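Local coordinates for cytochrome c' (Allochromatium vinosum, PDB 5GYR), which carries a covalently bound high-spin heme c with no sixth ligand and probably takes part in electron transfer, although its exact function is not known, at residues A99-A102 and A103-E106. Residues are numbered along the deposited sequence; the frame is centred on the assembly and turned at random.
Sequences AEVA and ATGE
Thr104 reaches back to the carbonyl of Val101, three residues earlier, at the end of helix 86-104. Thr104 OG1 donates to Val101 O over a short 2.6 Å, meeting the oxygen in the carbonyl plane at a C=O...donor angle of 147°. Rotation about CA-CB explains the reach: with chi1 at 74°, OG1 sits between the backbone N and the carbonyl carbon, facing the preceding turn. The methyl CG2 of Thr104, placed beside the backbone N, lies 3.6 Å from Glu100 O.

Val101 O takes a second bond from Thr104 N at 3.0 Å. This amide stands above the carbonyl plane, 60° out of it, so one residue grips a single acceptor from two directions. Thr104 OG1 also accepts a weak bond from Glu106 N at 3.3 Å, linking the last turn to the residue beyond the glycine.

The backbone tightens along the way. Ala103 N keeps the helical i to i-4 bond to Ala99 O at 3.1 Å, whereas Gly105 N goes to Ala102 O, only three residues back, at 3.1 Å. Gly105 then leaves the helix with positive phi, a conformation that suits glycine, and Glu106 takes the N-cap position of helix 107-128.

Val101 turns its side chain onto Ala109 and Val110 of that next helix, while Ala99 and Ala102 pack on Ala47 and Ala43 of the second subunit, consistent with a domain-swapped assembly. Together these features make a glycine-terminated helix C-terminus with 3-10-type tightening, the short turn between helices 86-104 and 107-128 of the cytochrome c' four-helix bundle.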
loop_
_atom_site.group_PDB
_atom_site.type_symbol
_atom_site.label_atom_id
_atom_site.label_comp_id
_atom_site.label_asym_id
_atom_site.label_seq_id
_atom_site.Cartn_x
_atom_site.Cartn_y
_atom_site.Cartn_z
ATOM N N ALA A 99 14.616 -17.785 -5.825
ATOM C CA ALA A 99 14.293 -18.971 -5.028
ATOM C C ALA A 99 13.988 -20.184 -5.921
ATOM O O ALA A 99 14.437 -21.292 -5.647
ATOM C CB ALA A 99 13.117 -18.689 -4.105
ATOM N N GLU A 100 13.234 -19.958 -6.997
ATOM C CA GLU A 100 12.960 -21.007 -7.980
ATOM C C GLU A 100 14.227 -21.576 -8.597
ATOM O O GLU A 100 14.425 -22.798 -8.654
ATOM C CB GLU A 100 12.068 -20.476 -9.116
ATOM C CG GLU A 100 10.640 -20.238 -8.703
ATOM C CD GLU A 100 9.831 -19.544 -9.785
ATOM O OE1 GLU A 100 10.304 -19.455 -10.940
ATOM O OE2 GLU A 100 8.721 -19.077 -9.478
ATOM N N VAL A 101 15.089 -20.691 -9.073
ATOM C CA VAL A 101 16.319 -21.111 -9.728
ATOM C C VAL A 101 17.243 -21.806 -8.714
ATOM O O VAL A 101 17.900 -22.803 -9.025
ATOM C CB VAL A 101 17.025 -19.902 -10.369
ATOM C CG1 VAL A 101 18.401 -20.274 -10.876
ATOM C CG2 VAL A 101 16.182 -19.290 -11.493
ATOM N N ALA A 102 17.298 -21.275 -7.497
ATOM C CA ALA A 102 18.152 -21.860 -6.462
ATOM C C ALA A 102 17.749 -23.300 -6.141
ATOM O O ALA A 102 18.602 -24.121 -5.842
ATOM C CB ALA A 102 18.128 -21.018 -5.192
ATOM N N ALA A 103 16.451 -23.593 -6.217
ATOM C CA ALA A 103 15.962 -24.950 -5.950
ATOM C C ALA A 103 16.466 -25.970 -6.974
ATOM O O ALA A 103 16.505 -27.161 -6.693
ATOM C CB ALA A 103 14.444 -24.967 -5.888
ATOM N N THR A 104 16.853 -25.505 -8.161
ATOM C CA THR A 104 17.401 -26.398 -9.197
ATOM C C THR A 104 18.866 -26.790 -8.954
ATOM O O THR A 104 19.356 -27.764 -9.518
ATOM C CB THR A 104 17.303 -25.779 -10.614
ATOM O OG1 THR A 104 18.274 -24.734 -10.771
ATOM C CG2 THR A 104 15.896 -25.258 -10.896
ATOM N N GLY A 105 19.555 -25.984 -8.152
ATOM C CA GLY A 105 20.947 -26.237 -7.806
ATOM C C GLY A 105 21.944 -25.744 -8.839
ATOM O O GLY A 105 23.148 -25.924 -8.665
ATOM N N GLU A 106 21.457 -25.090 -9.899
ATOM C CA GLU A 106 22.327 -24.683 -11.010
ATOM C C GLU A 106 22.981 -23.325 -10.742
ATOM O O GLU A 106 22.349 -22.294 -10.884
ATOM C CB GLU A 106 21.557 -24.614 -12.343
ATOM C CG GLU A 106 22.459 -24.605 -13.594
ATOM C CD GLU A 106 21.720 -24.255 -14.890
ATOM O OE1 GLU A 106 22.277 -24.409 -16.004
ATOM O OE2 GLU A 106 20.552 -23.854 -14.815
#